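Long-range contacts in L-lysine 6-monooxygenase involved in desferrioxamine biosynthesis (Erwinia amylovora CFBP1430, PDB 5O8P), which probably uses FAD and NADPH to N-hydroxylate cadaverine, a monooxygenation step in the biosynthesis of the siderophore desferrioxamine: residues 26-31 / 413-417; 153-158 / 377-382; 368-372 / 401-406. All coordinates share one frame; numbering follows the deposited sequence.

Contact 1 (26-31 / 413-417); sequences LSEPVE and REVYP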
loop_
_atom_site.group_PDB
_atom_site.type_symbol
_atom_site.label_atom_id
_atom_site.label_comp_id
_atom_site.label_asym_id
_atom_site.label_seq_id
_atom_site.Cartn_x
_atom_site.Cartn_y
_atom_site.Cartn_z
ATOM N N LEU B 26 -14.643 -20.386 -24.682
ATOM C CA LEU B 26 -15.008 -19.378 -25.658
ATOM C C LEU B 26 -15.684 -19.990 -26.866
ATOM O O LEU B 26 -16.594 -19.371 -27.403
ATOM C CB LEU B 26 -13.797 -18.536 -26.068
ATOM C CG LEU B 26 -13.261 -17.613 -24.966
ATOM C CD1 LEU B 26 -11.979 -16.923 -25.418
ATOM C CD2 LEU B 26 -14.298 -16.580 -24.558
ATOM N N SER B 27 -15.263 -21.194 -27.283
ATOM C CA SER B 27 -15.840 -21.848 -28.482
ATOM C C SER B 27 -17.170 -22.548 -28.249
ATOM O O SER B 27 -17.965 -22.613 -29.172
ATOM C CB SER B 27 -14.855 -22.817 -29.140
ATOM O OG SER B 27 -14.305 -23.738 -28.245
ATOM N N GLU B 28 -17.425 -23.062 -27.042
ATOM C CA GLU B 28 -18.666 -23.821 -26.769
ATOM C C GLU B 28 -19.966 -23.147 -27.253
ATOM O O GLU B 28 -20.723 -23.779 -27.990
ATOM C CB GLU B 28 -18.812 -24.202 -25.291
ATOM C CG GLU B 28 -19.638 -25.477 -25.079
ATOM C CD GLU B 28 -19.914 -25.821 -23.618
ATOM O OE1 GLU B 28 -20.012 -24.874 -22.803
ATOM O OE2 GLU B 28 -20.050 -27.034 -23.284
ATOM N N PRO B 29 -20.218 -21.870 -26.877
ATOM C CA PRO B 29 -21.487 -21.230 -27.272
ATOM C C PRO B 29 -21.538 -20.674 -28.701
ATOM O O PRO B 29 -22.590 -20.193 -29.104
ATOM C CB PRO B 29 -21.614 -20.082 -26.270
ATOM C CG PRO B 29 -20.212 -19.660 -26.064
ATOM C CD PRO B 29 -19.373 -20.921 -26.130
ATOM N N VAL B 30 -20.445 -20.745 -29.458
ATOM C CA VAL B 30 -20.441 -20.248 -30.832
ATOM C C VAL B 30 -21.295 -21.146 -31.751
ATOM O O VAL B 30 -21.094 -22.359 -31.809
ATOM C CB VAL B 30 -18.998 -20.131 -31.375
ATOM C CG1 VAL B 30 -18.978 -19.667 -32.825
ATOM C CG2 VAL B 30 -18.191 -19.177 -30.506
ATOM N N GLU B 31 -22.243 -20.531 -32.464
ATOM C CA GLU B 31 -23.104 -21.229 -33.426
ATOM C C GLU B 31 -22.299 -21.719 -34.626
ATOM O O GLU B 31 -21.479 -20.987 -35.166
ATOM C CB GLU B 31 -24.236 -20.306 -33.913
ATOM C CG GLU B 31 -25.272 -19.965 -32.830
ATOM C CD GLU B 31 -26.365 -21.029 -32.647
ATOM O OE1 GLU B 31 -26.198 -22.184 -33.110
ATOM O OE2 GLU B 31 -27.407 -20.709 -32.029
ATOM N N ARG B 413 -15.862 -15.099 -39.380
ATOM C CA ARG B 413 -16.341 -13.894 -38.670
ATOM C C ARG B 413 -15.557 -13.605 -37.391
ATOM O O ARG B 413 -14.862 -14.467 -36.846
ATOM C CB ARG B 413 -17.841 -13.953 -38.379
ATOM C CG ARG B 413 -18.297 -15.089 -37.496
ATOM C CD ARG B 413 -19.803 -15.140 -37.468
ATOM N NE ARG B 413 -20.290 -15.680 -36.199
ATOM C CZ ARG B 413 -20.522 -16.966 -35.935
ATOM N NH1 ARG B 413 -20.321 -17.911 -36.856
ATOM N NH2 ARG B 413 -20.975 -17.307 -34.730
ATOM N N GLU B 414 -15.665 -12.367 -36.929
ATOM C CA GLU B 414 -15.020 -11.938 -35.691
ATOM C C GLU B 414 -15.956 -12.200 -34.524
ATOM O O GLU B 414 -16.756 -11.357 -34.159
ATOM C CB GLU B 414 -14.604 -10.459 -35.787
ATOM C CG GLU B 414 -14.037 -9.855 -34.503
ATOM C CD GLU B 414 -13.066 -8.695 -34.736
ATOM O OE1 GLU B 414 -12.155 -8.888 -35.572
ATOM O OE2 GLU B 414 -13.203 -7.616 -34.097
ATOM N N VAL B 415 -15.835 -13.373 -33.922
ATOM C CA VAL B 415 -16.823 -13.832 -32.936
ATOM C C VAL B 415 -16.759 -13.023 -31.653
ATOM O O VAL B 415 -17.775 -12.643 -31.108
ATOM C CB VAL B 415 -16.620 -15.319 -32.577
ATOM C CG1 VAL B 415 -17.691 -15.794 -31.596
ATOM C CG2 VAL B 415 -16.625 -16.169 -33.840
ATOM N N TYR B 416 -15.547 -12.794 -31.160
ATOM C CA TYR B 416 -15.319 -11.933 -30.013
ATOM C C TYR B 416 -14.445 -10.797 -30.498
ATOM O O TYR B 416 -13.431 -11.059 -31.163
ATOM C CB TYR B 416 -14.613 -12.706 -28.926
ATOM C CG TYR B 416 -15.436 -13.824 -28.360
ATOM C CD1 TYR B 416 -16.448 -13.578 -27.445
ATOM C CD2 TYR B 416 -15.195 -15.138 -28.734
ATOM C CE1 TYR B 416 -17.192 -14.615 -26.910
ATOM C CE2 TYR B 416 -15.928 -16.184 -28.194
ATOM C CZ TYR B 416 -16.926 -15.914 -27.276
ATOM O OH TYR B 416 -17.664 -16.937 -26.725
ATOM N N PRO B 417 -14.817 -9.544 -30.167
ATOM C CA PRO B 417 -14.113 -8.394 -30.723
ATOM C C PRO B 417 -12.662 -8.352 -30.260
ATOM O O PRO B 417 -12.377 -8.542 -29.087
ATOM C CB PRO B 417 -14.916 -7.194 -30.197
ATOM C CG PRO B 417 -15.544 -7.673 -28.946
ATOM C CD PRO B 417 -15.796 -9.139 -29.139
#
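Leu26, in the last part of helix 18-27, meets the ring of Tyr416, which comes from the loop that follows helix 399-410. The helix is the first of the Rossmann-type FAD-binding fold, directly after strand 8-14, and as it runs out the chain folds into a type I beta turn from Ser27 to Val30. Leu26 makes two kinds of contact with the tyrosine. Its carbonyl oxygen O accepts a hydrogen bond from Tyr416 OH at 2.7 Å, with the phenol oxygen in the carbonyl plane on a lone pair (C=O...O angle 129°). Its methyl CD2 lies over one face of the ring, 4.1 Å from the centroid and 22° off the normal, offset toward the rim. The hydroxyl bond and the methyl on one face together help to hold the ring's position and tilt; Leu407 of helix 399-410 touches both residues. Past Ser27 and Glu28, which carry the chain through the turn, Pro29 adds a marginal touch, its CG lying 3.8 Å from Tyr416 OH and crossing that side chain at about a right angle. Val30 closes the turn through its N bonded to Ser27 O, and points toward the other segment. Its CG2 meets Val415 CG1 tip to tip, 3.6 Å apart; on Val415 this branch stands opposite the backbone N (chi1 -178°). The other methyl of Val30, CG1, is near Arg413. At the exposed end, the arginine is extended from CG to NE and brings its guanidinium edge toward the backbone of Glu31, where NH1 stops 3.7 Å from Glu31 O.

Contact 2 (153-158 / 377-382); sequences HRLVLG and NQVFVQ. With FAD (flavin-adenine dinucleotide), chain C.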
loop_
_atom_site.group_PDB
_atom_site.type_symbol
_atom_site.label_atom_id
_atom_site.label_comp_id
_atom_site.label_asym_id
_atom_site.label_seq_id
_atom_site.Cartn_x
_atom_site.Cartn_y
_atom_site.Cartn_z
ATOM N N HIS B 153 -10.391 -30.137 -39.898
ATOM C CA HIS B 153 -9.882 -29.169 -40.865
ATOM C C HIS B 153 -8.720 -28.367 -40.299
ATOM O O HIS B 153 -7.775 -28.022 -41.032
ATOM C CB HIS B 153 -11.000 -28.233 -41.316
ATOM C CG HIS B 153 -12.045 -28.907 -42.152
ATOM N ND1 HIS B 153 -11.847 -29.188 -43.488
ATOM C CD2 HIS B 153 -13.287 -29.360 -41.846
ATOM C CE1 HIS B 153 -12.924 -29.783 -43.970
ATOM N NE2 HIS B 153 -13.810 -29.904 -42.993
ATOM N N ARG B 154 -8.801 -28.082 -38.997
ATOM C CA ARG B 154 -7.825 -27.276 -38.302
ATOM C C ARG B 154 -7.407 -27.885 -36.966
ATOM O O ARG B 154 -8.209 -28.495 -36.257
ATOM C CB ARG B 154 -8.430 -25.900 -38.048
ATOM C CG ARG B 154 -8.732 -25.098 -39.304
ATOM C CD ARG B 154 -9.578 -23.899 -38.992
ATOM N NE ARG B 154 -10.974 -24.286 -39.139
ATOM C CZ ARG B 154 -11.730 -24.056 -40.207
ATOM N NH1 ARG B 154 -11.251 -23.403 -41.267
ATOM N NH2 ARG B 154 -12.995 -24.486 -40.207
ATOM N N LEU B 155 -6.141 -27.691 -36.614
ATOM C CA LEU B 155 -5.608 -28.077 -35.306
ATOM C C LEU B 155 -5.143 -26.855 -34.527
ATOM O O LEU B 155 -4.649 -25.892 -35.110
ATOM C CB LEU B 155 -4.409 -29.001 -35.500
ATOM C CG LEU B 155 -4.636 -30.258 -36.320
ATOM C CD1 LEU B 155 -3.303 -30.922 -36.611
ATOM C CD2 LEU B 155 -5.576 -31.179 -35.569
ATOM N N VAL B 156 -5.269 -26.902 -33.212
ATOM C CA VAL B 156 -4.691 -25.871 -32.357
ATOM C C VAL B 156 -3.933 -26.594 -31.244
ATOM O O VAL B 156 -4.527 -27.273 -30.396
ATOM C CB VAL B 156 -5.734 -24.804 -31.896
ATOM C CG1 VAL B 156 -7.153 -25.334 -31.950
ATOM C CG2 VAL B 156 -5.448 -24.249 -30.502
ATOM N N LEU B 157 -2.606 -26.440 -31.280
ATOM C CA LEU B 157 -1.680 -27.162 -30.398
ATOM C C LEU B 157 -1.421 -26.384 -29.104
ATOM O O LEU B 157 -0.634 -25.448 -29.088
ATOM C CB LEU B 157 -0.362 -27.429 -31.134
ATOM C CG LEU B 157 -0.473 -28.102 -32.505
ATOM C CD1 LEU B 157 0.886 -28.336 -33.140
ATOM C CD2 LEU B 157 -1.235 -29.409 -32.433
ATOM N N GLY B 158 -2.107 -26.765 -28.029
ATOM C CA GLY B 158 -1.914 -26.175 -26.709
ATOM C C GLY B 158 -1.244 -27.148 -25.757
ATOM O O GLY B 158 -1.643 -27.256 -24.602
ATOM N N ASN B 377 -3.344 -21.507 -42.835
ATOM C CA ASN B 377 -4.162 -21.104 -41.666
ATOM C C ASN B 377 -5.045 -22.220 -41.113
ATOM O O ASN B 377 -6.249 -22.041 -40.906
ATOM C CB ASN B 377 -4.999 -19.861 -41.988
ATOM C CG ASN B 377 -4.155 -18.733 -42.525
ATOM O OD1 ASN B 377 -3.024 -18.543 -42.096
ATOM N ND2 ASN B 377 -4.694 -17.987 -43.478
ATOM N N GLN B 378 -4.411 -23.360 -40.868
ATOM C CA GLN B 378 -5.071 -24.557 -40.343
ATOM C C GLN B 378 -4.444 -25.166 -39.070
ATOM O O GLN B 378 -5.159 -25.746 -38.261
ATOM C CB GLN B 378 -5.133 -25.619 -41.433
ATOM C CG GLN B 378 -5.915 -25.210 -42.665
ATOM C CD GLN B 378 -5.924 -26.292 -43.714
ATOM O OE1 GLN B 378 -4.896 -26.910 -44.005
ATOM N NE2 GLN B 378 -7.088 -26.533 -44.287
ATOM N N VAL B 379 -3.132 -25.054 -38.901
ATOM C CA VAL B 379 -2.451 -25.575 -37.733
ATOM C C VAL B 379 -2.007 -24.373 -36.924
ATOM O O VAL B 379 -1.147 -23.623 -37.376
ATOM C CB VAL B 379 -1.223 -26.410 -38.131
ATOM C CG1 VAL B 379 -0.564 -27.022 -36.899
ATOM C CG2 VAL B 379 -1.629 -27.488 -39.095
ATOM N N PHE B 380 -2.605 -24.197 -35.747
ATOM C CA PHE B 380 -2.299 -23.072 -34.858
ATOM C C PHE B 380 -1.579 -23.526 -33.605
ATOM O O PHE B 380 -1.638 -24.692 -33.244
ATOM C CB PHE B 380 -3.588 -22.357 -34.471
ATOM C CG PHE B 380 -4.306 -21.767 -35.636
ATOM C CD1 PHE B 380 -3.944 -20.527 -36.125
ATOM C CD2 PHE B 380 -5.324 -22.464 -36.265
ATOM C CE1 PHE B 380 -4.600 -19.973 -37.206
ATOM C CE2 PHE B 380 -5.987 -21.927 -37.344
ATOM C CZ PHE B 380 -5.619 -20.682 -37.819
ATOM N N VAL B 381 -0.932 -22.593 -32.919
ATOM C CA VAL B 381 -0.251 -22.923 -31.669
ATOM C C VAL B 381 -0.621 -21.929 -30.568
ATOM O O VAL B 381 -0.851 -20.772 -30.859
ATOM C CB VAL B 381 1.284 -23.011 -31.849
ATOM C CG1 VAL B 381 1.678 -24.132 -32.820
ATOM C CG2 VAL B 381 1.908 -21.676 -32.276
ATOM N N GLN B 382 -0.696 -22.414 -29.332
ATOM C CA GLN B 382 -0.912 -21.604 -28.132
ATOM C C GLN B 382 0.361 -21.779 -27.318
ATOM O O GLN B 382 0.684 -22.902 -26.946
ATOM C CB GLN B 382 -2.073 -22.151 -27.303
ATOM C CG GLN B 382 -3.391 -22.248 -28.041
ATOM C CD GLN B 382 -4.443 -21.317 -27.499
ATOM O OE1 GLN B 382 -4.219 -20.121 -27.380
ATOM N NE2 GLN B 382 -5.610 -21.869 -27.154
HETATM P PA FAD C . -0.108 -26.838 -19.733
HETATM O O1A FAD C . -0.422 -27.062 -18.266
HETATM O O2A FAD C . 1.284 -27.122 -20.243
HETATM O O5B FAD C . -1.184 -27.733 -20.540
HETATM C C5B FAD C . -0.804 -28.735 -21.477
HETATM C C4B FAD C . -1.694 -29.972 -21.422
HETATM O O4B FAD C . -1.541 -30.718 -22.640
HETATM C C3B FAD C . -1.314 -30.919 -20.289
HETATM O O3B FAD C . -2.505 -31.306 -19.592
HETATM C C2B FAD C . -0.598 -32.078 -20.980
HETATM O O2B FAD C . -0.763 -33.342 -20.329
HETATM C C1B FAD C . -1.260 -32.093 -22.344
HETATM N N9A FAD C . -0.512 -32.783 -23.431
HETATM C C8A FAD C . 0.771 -32.622 -23.814
HETATM N N7A FAD C . 1.063 -33.447 -24.858
HETATM C C5A FAD C . -0.050 -34.152 -25.154
HETATM C C6A FAD C . -0.455 -35.198 -26.133
HETATM N N6A FAD C . 0.422 -35.680 -27.047
HETATM N N1A FAD C . -1.734 -35.657 -26.089
HETATM C C2A FAD C . -2.629 -35.197 -25.188
HETATM N N3A FAD C . -2.325 -34.259 -24.271
HETATM C C4A FAD C . -1.083 -33.707 -24.207
HETATM N N1 FAD C . 1.242 -17.353 -16.060
HETATM C C2 FAD C . 0.453 -16.314 -15.680
HETATM O O2 FAD C . 0.062 -15.517 -16.562
HETATM N N3 FAD C . 0.075 -16.125 -14.395
HETATM C C4 FAD C . 0.465 -16.953 -13.409
HETATM O O4 FAD C . 0.109 -16.754 -12.232
HETATM C C4X FAD C . 1.330 -18.112 -13.743
HETATM N N5 FAD C . 1.753 -18.983 -12.800
HETATM C C5X FAD C . 2.545 -20.028 -13.137
HETATM C C6 FAD C . 2.952 -20.891 -12.122
HETATM C C7 FAD C . 3.765 -21.990 -12.392
HETATM C C7M FAD C . 4.196 -22.908 -11.275
HETATM C C8 FAD C . 4.202 -22.239 -13.796
HETATM C C8M FAD C . 5.081 -23.418 -14.115
HETATM C C9 FAD C . 3.803 -21.379 -14.820
HETATM C C9A FAD C . 2.981 -20.266 -14.562
HETATM N N10 FAD C . 2.539 -19.355 -15.581
HETATM C C10 FAD C . 1.714 -18.269 -15.175
HETATM C "C1'" FAD C . 2.891 -19.486 -17.021
HETATM C "C2'" FAD C . 1.813 -20.241 -17.833
HETATM O "O2'" FAD C . 0.498 -19.738 -17.514
HETATM C "C3'" FAD C . 1.841 -21.769 -17.637
HETATM O "O3'" FAD C . 3.107 -22.304 -18.051
HETATM C "C4'" FAD C . 0.729 -22.502 -18.399
HETATM O "O4'" FAD C . 0.433 -23.738 -17.738
HETATM C "C5'" FAD C . 1.100 -22.799 -19.849
HETATM O "O5'" FAD C . -0.097 -22.973 -20.610
HETATM P P FAD C . -0.388 -24.355 -21.364
HETATM O O1P FAD C . -1.752 -24.255 -22.014
HETATM O O2P FAD C . 0.836 -24.569 -22.210
HETATM O O3P FAD C . -0.491 -25.283 -20.029
#
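Arg154 CG lies alongside the backbone of Gln378 at the start of a parallel strand pair, 155-157 with 379-381, within the mixed sheet of the Rossmann-type FAD-binding domain. The register runs Leu155 with Val379, Val156 with Phe380 and Leu157 with Val381; Leu155, Leu157, Val379 and Val381 point to one face, Val156 and Phe380 to the other. On the first face Leu157 CD1 meets Val379 CG1 at 4.2 Å, and Leu157 CB packs on Val381 CG1; Tyr135 of strand 134-141 covers Leu155 and Val379 there. On the other face Val156 and Phe380 meet through their CB atoms; with CG of Phe380 anti to its carbonyl carbon (chi1 -62°), the ring leans toward the start of the pair. There the ring presents its edge to Arg154 CD, while Leu406 and Glu409 of helix 399-410 also pack on it. The arginine bends at chi3 and donates from NE to Asp10 O on strand 8-14.

Further along this face, Val156 CG2 touches Gln382 CG at 3.8 Å, the two side chains crossing obliquely. The glutamine chain bends at chi2 (-114°), and its buried amide is bonded at both ends: NE2 donates to Asn20 OD1 and Asn403 OD1, and OE1 accepts from Arg402 NE, which should fix its flip. Four backbone bonds hold the strands together, with Phe380 N to Leu155 O at 2.7 Å and Gln382 N to Leu157 O at 3.0 Å among them. The pair ends at the cofactor: Gly158, part of the FAD pocket, brings its O to 3.6 Å from C5B of the adenosine ribose.

Contact 3 (368-372 / 401-406); sequences QRNYS and YRNSVL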
loop_
_atom_site.group_PDB
_atom_site.type_symbol
_atom_site.label_atom_id
_atom_site.label_comp_id
_atom_site.label_asym_id
_atom_site.label_seq_id
_atom_site.Cartn_x
_atom_site.Cartn_y
_atom_site.Cartn_z
ATOM N N GLN B 368 3.189 -17.379 -37.834
ATOM C CA GLN B 368 2.619 -16.198 -38.497
ATOM C C GLN B 368 1.887 -15.365 -37.447
ATOM O O GLN B 368 1.720 -15.806 -36.301
ATOM C CB GLN B 368 1.643 -16.597 -39.603
ATOM C CG GLN B 368 2.138 -17.663 -40.562
ATOM C CD GLN B 368 3.350 -17.246 -41.347
ATOM O OE1 GLN B 368 3.223 -16.528 -42.338
ATOM N NE2 GLN B 368 4.535 -17.736 -40.940
ATOM N N ARG B 369 1.433 -14.170 -37.839
ATOM C CA ARG B 369 0.850 -13.236 -36.865
ATOM C C ARG B 369 -0.454 -13.764 -36.296
ATOM O O ARG B 369 -0.773 -13.452 -35.155
ATOM C CB ARG B 369 0.692 -11.825 -37.437
ATOM C CG ARG B 369 0.052 -10.788 -36.500
ATOM C CD ARG B 369 0.941 -10.465 -35.319
ATOM N NE ARG B 369 0.285 -9.639 -34.302
ATOM C CZ ARG B 369 -0.542 -10.078 -33.349
ATOM N NH1 ARG B 369 -0.876 -11.364 -33.251
ATOM N NH2 ARG B 369 -1.042 -9.212 -32.471
ATOM N N ASN B 370 -1.179 -14.578 -37.071
ATOM C CA ASN B 370 -2.401 -15.238 -36.574
ATOM C C ASN B 370 -2.152 -16.540 -35.788
ATOM O O ASN B 370 -3.086 -17.308 -35.573
ATOM C CB ASN B 370 -3.402 -15.490 -37.726
ATOM C CG ASN B 370 -2.902 -16.493 -38.755
ATOM O OD1 ASN B 370 -1.736 -16.865 -38.769
ATOM N ND2 ASN B 370 -3.792 -16.921 -39.637
ATOM N N TYR B 371 -0.907 -16.779 -35.362
ATOM C CA TYR B 371 -0.517 -17.934 -34.539
ATOM C C TYR B 371 -0.503 -19.270 -35.312
ATOM O O TYR B 371 -0.404 -20.341 -34.698
ATOM C CB TYR B 371 -1.357 -18.010 -33.241
ATOM C CG TYR B 371 -1.307 -16.714 -32.457
ATOM C CD1 TYR B 371 -0.276 -16.478 -31.555
ATOM C CD2 TYR B 371 -2.258 -15.709 -32.648
ATOM C CE1 TYR B 371 -0.184 -15.291 -30.845
ATOM C CE2 TYR B 371 -2.187 -14.506 -31.950
ATOM C CZ TYR B 371 -1.144 -14.283 -31.052
ATOM O OH TYR B 371 -1.071 -13.081 -30.357
ATOM N N SER B 372 -0.531 -19.195 -36.648
ATOM C CA SER B 372 -0.527 -20.369 -37.500
ATOM C C SER B 372 0.906 -20.777 -37.864
ATOM O O SER B 372 1.773 -19.916 -38.006
ATOM C CB SER B 372 -1.362 -20.112 -38.762
ATOM O OG SER B 372 -0.652 -19.361 -39.730
ATOM N N TYR B 401 -7.071 -12.748 -25.813
ATOM C CA TYR B 401 -6.689 -12.087 -27.062
ATOM C C TYR B 401 -6.386 -13.153 -28.122
ATOM O O TYR B 401 -7.013 -13.166 -29.190
ATOM C CB TYR B 401 -5.485 -11.118 -26.909
ATOM C CG TYR B 401 -5.006 -10.581 -28.250
ATOM C CD1 TYR B 401 -5.745 -9.621 -28.940
ATOM C CD2 TYR B 401 -3.847 -11.075 -28.861
ATOM C CE1 TYR B 401 -5.356 -9.178 -30.198
ATOM C CE2 TYR B 401 -3.429 -10.610 -30.105
ATOM C CZ TYR B 401 -4.196 -9.655 -30.769
ATOM O OH TYR B 401 -3.850 -9.164 -32.008
ATOM N N ARG B 402 -5.451 -14.050 -27.808
ATOM C CA ARG B 402 -5.016 -15.069 -28.772
ATOM C C ARG B 402 -6.188 -15.986 -29.185
ATOM O O ARG B 402 -6.433 -16.198 -30.379
ATOM C CB ARG B 402 -3.835 -15.892 -28.224
ATOM C CG ARG B 402 -3.120 -16.753 -29.265
ATOM C CD ARG B 402 -1.959 -17.571 -28.727
ATOM N NE ARG B 402 -2.202 -18.032 -27.358
ATOM C CZ ARG B 402 -1.408 -17.843 -26.305
ATOM N NH1 ARG B 402 -0.214 -17.261 -26.412
ATOM N NH2 ARG B 402 -1.794 -18.301 -25.118
ATOM N N ASN B 403 -6.936 -16.472 -28.199
ATOM C CA ASN B 403 -8.124 -17.283 -28.464
ATOM C C ASN B 403 -9.140 -16.570 -29.368
ATOM O O ASN B 403 -9.743 -17.193 -30.251
ATOM C CB ASN B 403 -8.790 -17.725 -27.145
ATOM C CG ASN B 403 -8.001 -18.805 -26.418
ATOM O OD1 ASN B 403 -7.399 -19.670 -27.045
ATOM N ND2 ASN B 403 -8.010 -18.760 -25.091
ATOM N N SER B 404 -9.303 -15.264 -29.169
ATOM C CA SER B 404 -10.206 -14.474 -30.005
ATOM C C SER B 404 -9.774 -14.364 -31.462
ATOM O O SER B 404 -10.656 -14.285 -32.334
ATOM C CB SER B 404 -10.415 -13.080 -29.422
ATOM O OG SER B 404 -11.158 -13.170 -28.228
ATOM N N VAL B 405 -8.460 -14.352 -31.730
ATOM C CA VAL B 405 -7.980 -14.288 -33.133
ATOM C C VAL B 405 -7.978 -15.692 -33.745
ATOM O O VAL B 405 -8.142 -15.845 -34.957
ATOM C CB VAL B 405 -6.607 -13.537 -33.356
ATOM C CG1 VAL B 405 -6.296 -12.527 -32.250
ATOM C CG2 VAL B 405 -5.430 -14.479 -33.543
ATOM N N LEU B 406 -7.769 -16.709 -32.911
ATOM C CA LEU B 406 -7.904 -18.077 -33.363
ATOM C C LEU B 406 -9.327 -18.301 -33.806
ATOM O O LEU B 406 -9.549 -18.812 -34.903
ATOM C CB LEU B 406 -7.541 -19.071 -32.264
ATOM C CG LEU B 406 -6.077 -19.171 -31.858
ATOM C CD1 LEU B 406 -5.959 -20.202 -30.745
ATOM C CD2 LEU B 406 -5.196 -19.511 -33.037
#
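Tyr371 lies with one ring face on the aliphatic part of Arg402, and this is the tight half of the contact. Arg402 CG stands 3.4 Å from the ring centroid, only 1° off the normal, a CH-pi contact at the centre of the face. Val405 CG2 fills in at the ring edge, 3.5 Å from Tyr371 CD2, and Leu406 CD2 lies against Tyr371 CB. The Arg402 chain bends at chi3 and carries the guanidinium off the ring, with the two planes 88° apart, and its charge goes to a salt bridge with Glu385 and a cation-pi contact with Phe19 of the FAD site.

The partly exposed side, around Arg369, is looser. Arg369 NH2 reaches Tyr401 OH at 2.8 Å, but the angle at hydrogen is 118° and the bond is weak; so is the one from NH1 to Tyr371 OH. The stronger polar partner of this arginine is Asp250. Tyr371 OH, in turn, meets Tyr401 at its ring edge.

The beta turn 368-371 thus rests on helix 399-410, between helix 246-253 beside Arg369 and strand 379-381, where Phe380 touches Asn370 and Leu406.

Helix 399-410 ties the three contacts together: contact 3 lies on it, contact 2 packs against it, and the loop of contact 1 follows it. Contacts 2 and 3 are closest, with centres about 10 Å apart, and touch directly; along the chain their segments alternate. Contact 1 has its centre about 14 Å from that of contact 3 and about 16 Å from that of contact 2, and its segments bracket both others in sequence. It touches contact 3 where Tyr416 meets Ser404 and Leu26 meets Asn403, but its nearest atoms are about 8 Å from contact 2. Strand 379-381 and helix 399-410, late in the chain, thus lie against the N-terminal FAD-binding region.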